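Local coordinates for protein rhamnosidase B (Bacillus sp., PDB 2OKX) that probably hydrolyses terminal alpha-L-rhamnose residues from rhamnosides as a family 78 glycoside hydrolase, with inversion of the anomeric centre, at residues Tyr204-Ala216 with Pro430-Gly444. Numbering follows the deposited sequence.
Sequences YPASIQSLSRVKA and PVFEDGDCELVIDLG
The aliphatic part of Arg213 lies over one face of the Phe432 ring, its CB 3.8 Å from the ring centroid in a CH-pi contact. CG is anti to the backbone N (chi1 176°), which carries the chain across the ring. A bend at chi3 then brings NH1 to Asp434 O at 2.6 Å, close to the guanidinium plane. Leu211 CD2 meets the edge of the same ring, while its CD1 reaches Pro430 and Leu439. Leu211 thus fills the hollow between Pro430, Phe432, Cys437 and Leu439. Further along this face, Ile208 and Ile441 lie side by side. The Pro205 ring wedges tightly against Ile441, with CB 3.3 Å from CG2.

The other face carries Ser210, Ser212, Val214, Glu438 and Val440. Ser210 OG rests on Val440 CG2. One water accepts hydrogen bonds from Ser210 OG and Ser212 OG and donates to Glu438 O and OE2. Glu438 OE1 pairs with Arg404, and Val214 CG1 packs beside it.

Strands 207-215 and 436-443 run antiparallel as neighbours in a mixed sheet, the second strand coming from the concanavalin-like domain. Strand 406-410 flanks the first and strand 507-513 the second. Ala206 N and Ser207 N both bond Asp442 O, a classic beta bulge. A second bulge shifts the register between Ile208 and Ser210.

At the far end Lys215 NZ forms a salt bridge with Asp434 OD1 at 2.7 Å, from above the carboxylate plane. The chemistry is therefore split. The Leu211 face is mostly apolar, though Arg213 NE pairs with Glu408. The Glu438 face combines valines with water and ion pairs. Arg213 and Lys215 together hold the turn at Asp434.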
loop_
_atom_site.group_PDB
_atom_site.type_symbol
_atom_site.label_atom_id
_atom_site.label_comp_id
_atom_site.label_asym_id
_atom_site.label_seq_id
_atom_site.Cartn_x
_atom_site.Cartn_y
_atom_site.Cartn_z
ATOM N N TYR A 204 16.344 13.867 -7.738
ATOM C CA TYR A 204 16.167 14.026 -9.170
ATOM C C TYR A 204 16.185 12.660 -9.847
ATOM O O TYR A 204 16.720 11.699 -9.297
ATOM C CB TYR A 204 17.268 14.915 -9.755
ATOM C CG TYR A 204 17.118 16.372 -9.388
ATOM C CD1 TYR A 204 17.506 16.841 -8.132
ATOM C CD2 TYR A 204 16.527 17.271 -10.277
ATOM C CE1 TYR A 204 17.302 18.173 -7.770
ATOM C CE2 TYR A 204 16.319 18.601 -9.924
ATOM C CZ TYR A 204 16.704 19.043 -8.674
ATOM O OH TYR A 204 16.470 20.350 -8.319
ATOM N N PRO A 205 15.573 12.554 -11.041
ATOM C CA PRO A 205 15.516 11.302 -11.802
ATOM C C PRO A 205 16.899 10.890 -12.302
ATOM O O PRO A 205 17.828 11.694 -12.298
ATOM C CB PRO A 205 14.570 11.638 -12.956
ATOM C CG PRO A 205 13.671 12.688 -12.368
ATOM C CD PRO A 205 14.671 13.559 -11.632
ATOM N N ALA A 206 17.025 9.641 -12.741
ATOM C CA ALA A 206 18.299 9.135 -13.237
ATOM C C ALA A 206 18.481 9.349 -14.730
ATOM O O ALA A 206 19.573 9.680 -15.184
ATOM C CB ALA A 206 18.436 7.642 -12.916
ATOM N N SER A 207 17.413 9.159 -15.497
ATOM C CA SER A 207 17.515 9.309 -16.941
ATOM C C SER A 207 16.165 9.509 -17.612
ATOM O O SER A 207 15.112 9.402 -16.977
ATOM C CB SER A 207 18.153 8.055 -17.535
ATOM O OG SER A 207 17.310 6.923 -17.332
ATOM N N ILE A 208 16.207 9.816 -18.902
ATOM C CA ILE A 208 14.984 9.951 -19.672
ATOM C C ILE A 208 15.051 8.741 -20.576
ATOM O O ILE A 208 15.965 8.611 -21.392
ATOM C CB ILE A 208 14.949 11.239 -20.509
ATOM C CG1 ILE A 208 14.844 12.449 -19.572
ATOM C CG2 ILE A 208 13.753 11.186 -21.484
ATOM C CD1 ILE A 208 14.613 13.769 -20.272
ATOM N N GLN A 209 14.097 7.839 -20.404
ATOM C CA GLN A 209 14.064 6.608 -21.171
ATOM C C GLN A 209 13.587 6.779 -22.603
ATOM O O GLN A 209 14.107 6.132 -23.508
ATOM C CB GLN A 209 13.179 5.589 -20.461
ATOM C CG GLN A 209 13.048 4.272 -21.200
ATOM C CD GLN A 209 12.240 3.270 -20.415
ATOM O OE1 GLN A 209 12.656 2.824 -19.346
ATOM N NE2 GLN A 209 11.071 2.916 -20.932
ATOM N N SER A 210 12.600 7.643 -22.813
ATOM C CA SER A 210 12.083 7.852 -24.159
ATOM C C SER A 210 11.228 9.098 -24.284
ATOM O O SER A 210 10.825 9.703 -23.287
ATOM C CB SER A 210 11.237 6.649 -24.586
ATOM O OG SER A 210 10.070 6.550 -23.783
ATOM N N LEU A 211 10.969 9.473 -25.533
ATOM C CA LEU A 211 10.121 10.609 -25.856
ATOM C C LEU A 211 9.278 10.097 -27.012
ATOM O O LEU A 211 9.790 9.440 -27.914
ATOM C CB LEU A 211 10.950 11.827 -26.285
ATOM C CG LEU A 211 10.120 13.101 -26.511
ATOM C CD1 LEU A 211 10.988 14.335 -26.351
ATOM C CD2 LEU A 211 9.485 13.062 -27.886
ATOM N N SER A 212 7.980 10.370 -26.978
ATOM C CA SER A 212 7.109 9.889 -28.039
ATOM C C SER A 212 6.028 10.895 -28.376
ATOM O O SER A 212 5.665 11.731 -27.551
ATOM C CB SER A 212 6.425 8.583 -27.614
ATOM O OG SER A 212 7.355 7.584 -27.227
ATOM N N ARG A 213 5.532 10.813 -29.605
ATOM C CA ARG A 213 4.430 11.661 -30.032
ATOM C C ARG A 213 3.251 10.723 -29.819
ATOM O O ARG A 213 3.210 9.633 -30.391
ATOM C CB ARG A 213 4.551 12.036 -31.513
ATOM C CG ARG A 213 3.356 12.845 -32.030
ATOM C CD ARG A 213 3.593 13.354 -33.456
ATOM N NE ARG A 213 3.641 12.278 -34.443
ATOM C CZ ARG A 213 2.623 11.937 -35.231
ATOM N NH1 ARG A 213 1.471 12.588 -35.151
ATOM N NH2 ARG A 213 2.758 10.948 -36.103
ATOM N N VAL A 214 2.299 11.126 -28.987
ATOM C CA VAL A 214 1.170 10.251 -28.699
ATOM C C VAL A 214 -0.198 10.930 -28.729
ATOM O O VAL A 214 -0.300 12.153 -28.779
ATOM C CB VAL A 214 1.346 9.600 -27.307
ATOM C CG1 VAL A 214 2.729 8.947 -27.203
ATOM C CG2 VAL A 214 1.184 10.654 -26.218
ATOM N N LYS A 215 -1.243 10.109 -28.689
ATOM C CA LYS A 215 -2.619 10.588 -28.672
ATOM C C LYS A 215 -3.467 9.683 -27.791
ATOM O O LYS A 215 -3.345 8.461 -27.855
ATOM C CB LYS A 215 -3.221 10.590 -30.078
ATOM C CG LYS A 215 -2.645 11.627 -31.024
ATOM C CD LYS A 215 -3.328 11.524 -32.384
ATOM C CE LYS A 215 -2.820 12.590 -33.343
ATOM N NZ LYS A 215 -3.393 12.420 -34.709
ATOM N N ALA A 216 -4.316 10.295 -26.972
ATOM C CA ALA A 216 -5.222 9.568 -26.094
ATOM C C ALA A 216 -6.511 9.355 -26.880
ATOM O O ALA A 216 -6.714 9.971 -27.927
ATOM C CB ALA A 216 -5.513 10.388 -24.847
ATOM N N PRO A 430 9.795 19.333 -27.396
ATOM C CA PRO A 430 9.385 19.558 -28.777
ATOM C C PRO A 430 7.868 19.663 -28.848
ATOM O O PRO A 430 7.151 19.024 -28.071
ATOM C CB PRO A 430 9.908 18.318 -29.493
ATOM C CG PRO A 430 9.770 17.256 -28.444
ATOM C CD PRO A 430 10.316 17.966 -27.219
ATOM N N VAL A 431 7.385 20.488 -29.766
ATOM C CA VAL A 431 5.954 20.652 -29.959
ATOM C C VAL A 431 5.613 19.944 -31.260
ATOM O O VAL A 431 6.166 20.264 -32.311
ATOM C CB VAL A 431 5.564 22.135 -30.086
ATOM C CG1 VAL A 431 4.069 22.255 -30.334
ATOM C CG2 VAL A 431 5.953 22.882 -28.825
ATOM N N PHE A 432 4.722 18.962 -31.184
ATOM C CA PHE A 432 4.320 18.223 -32.369
ATOM C C PHE A 432 3.097 18.893 -32.980
ATOM O O PHE A 432 2.226 19.385 -32.263
ATOM C CB PHE A 432 4.004 16.771 -32.006
ATOM C CG PHE A 432 5.187 16.015 -31.471
ATOM C CD1 PHE A 432 5.178 15.510 -30.174
ATOM C CD2 PHE A 432 6.323 15.834 -32.257
ATOM C CE1 PHE A 432 6.286 14.835 -29.665
ATOM C CE2 PHE A 432 7.436 15.161 -31.758
ATOM C CZ PHE A 432 7.415 14.661 -30.457
ATOM N N GLU A 433 3.038 18.919 -34.306
ATOM C CA GLU A 433 1.913 19.543 -34.984
ATOM C C GLU A 433 0.632 18.771 -34.714
ATOM O O GLU A 433 -0.429 19.361 -34.509
ATOM C CB GLU A 433 2.158 19.611 -36.489
ATOM C CG GLU A 433 1.090 20.414 -37.218
ATOM C CD GLU A 433 1.251 20.379 -38.719
ATOM O OE1 GLU A 433 1.137 19.281 -39.304
ATOM O OE2 GLU A 433 1.489 21.452 -39.313
ATOM N N ASP A 434 0.735 17.446 -34.707
ATOM C CA ASP A 434 -0.423 16.600 -34.463
ATOM C C ASP A 434 -0.123 15.525 -33.421
ATOM O O ASP A 434 0.333 14.433 -33.761
ATOM C CB ASP A 434 -0.866 15.924 -35.760
ATOM C CG ASP A 434 -2.170 15.171 -35.605
ATOM O OD1 ASP A 434 -2.439 14.277 -36.430
ATOM O OD2 ASP A 434 -2.931 15.478 -34.663
ATOM N N GLY A 435 -0.385 15.835 -32.157
ATOM C CA GLY A 435 -0.134 14.863 -31.107
ATOM C C GLY A 435 0.459 15.481 -29.861
ATOM O O GLY A 435 0.891 16.635 -29.874
ATOM N N ASP A 436 0.486 14.702 -28.785
ATOM C CA ASP A 436 1.021 15.155 -27.507
ATOM C C ASP A 436 2.476 14.708 -27.351
ATOM O O ASP A 436 2.956 13.854 -28.094
ATOM C CB ASP A 436 0.191 14.570 -26.364
ATOM C CG ASP A 436 -1.299 14.827 -26.527
ATOM O OD1 ASP A 436 -2.094 14.031 -25.986
ATOM O OD2 ASP A 436 -1.674 15.825 -27.183
ATOM N N CYS A 437 3.164 15.276 -26.366
ATOM C CA CYS A 437 4.557 14.933 -26.111
ATOM C C CYS A 437 4.663 14.097 -24.842
ATOM O O CYS A 437 4.404 14.589 -23.750
ATOM C CB CYS A 437 5.400 16.200 -25.948
ATOM S SG CYS A 437 7.159 15.877 -25.658
ATOM N N GLU A 438 5.044 12.833 -24.997
ATOM C CA GLU A 438 5.181 11.943 -23.852
ATOM C C GLU A 438 6.642 11.699 -23.479
ATOM O O GLU A 438 7.443 11.277 -24.310
ATOM C CB GLU A 438 4.523 10.597 -24.145
ATOM C CG GLU A 438 4.806 9.534 -23.082
ATOM C CD GLU A 438 4.475 8.138 -23.566
ATOM O OE1 GLU A 438 3.276 7.788 -23.618
ATOM O OE2 GLU A 438 5.420 7.396 -23.907
ATOM N N LEU A 439 6.975 11.968 -22.226
ATOM C CA LEU A 439 8.322 11.739 -21.721
ATOM C C LEU A 439 8.253 10.614 -20.696
ATOM O O LEU A 439 7.387 10.633 -19.827
ATOM C CB LEU A 439 8.853 12.988 -21.016
ATOM C CG LEU A 439 9.691 14.021 -21.767
ATOM C CD1 LEU A 439 9.011 14.443 -23.045
ATOM C CD2 LEU A 439 9.926 15.211 -20.845
ATOM N N VAL A 440 9.139 9.629 -20.804
ATOM C CA VAL A 440 9.178 8.561 -19.808
ATOM C C VAL A 440 10.433 8.845 -18.995
ATOM O O VAL A 440 11.553 8.718 -19.491
ATOM C CB VAL A 440 9.262 7.150 -20.437
ATOM C CG1 VAL A 440 9.429 6.105 -19.334
ATOM C CG2 VAL A 440 7.984 6.853 -21.213
ATOM N N ILE A 441 10.221 9.268 -17.754
ATOM C CA ILE A 441 11.296 9.624 -16.839
ATOM C C ILE A 441 11.611 8.429 -15.948
ATOM O O ILE A 441 10.716 7.901 -15.300
ATOM C CB ILE A 441 10.861 10.803 -15.934
ATOM C CG1 ILE A 441 10.411 11.991 -16.795
ATOM C CG2 ILE A 441 11.987 11.197 -15.004
ATOM C CD1 ILE A 441 11.470 12.518 -17.713
ATOM N N ASP A 442 12.872 8.015 -15.913
ATOM C CA ASP A 442 13.285 6.876 -15.088
ATOM C C ASP A 442 13.983 7.360 -13.823
ATOM O O ASP A 442 15.050 7.972 -13.891
ATOM C CB ASP A 442 14.234 5.966 -15.880
ATOM C CG ASP A 442 14.593 4.682 -15.134
ATOM O OD1 ASP A 442 14.149 4.494 -13.979
ATOM O OD2 ASP A 442 15.326 3.856 -15.716
ATOM N N LEU A 443 13.379 7.087 -12.667
ATOM C CA LEU A 443 13.972 7.486 -11.396
ATOM C C LEU A 443 15.254 6.693 -11.116
ATOM O O LEU A 443 16.076 7.111 -10.307
ATOM C CB LEU A 443 12.982 7.268 -10.241
ATOM C CG LEU A 443 11.711 8.121 -10.235
ATOM C CD1 LEU A 443 10.978 7.934 -8.910
ATOM C CD2 LEU A 443 12.076 9.588 -10.438
ATOM N N GLY A 444 15.415 5.554 -11.787
ATOM C CA GLY A 444 16.600 4.728 -11.590
ATOM C C GLY A 444 16.305 3.563 -10.662
ATOM O O GLY A 444 16.991 2.539 -10.672
HETATM O O HOH W 1 15.542 9.126 -8.335
HETATM O O HOH W 2 17.970 4.914 -15.577
HETATM O O HOH W 3 15.575 3.219 -18.268
HETATM O O HOH W 4 7.788 8.168 -24.665
HETATM O O HOH W 5 -0.887 12.151 -36.791
HETATM O O HOH W 6 -4.555 13.120 -26.863
#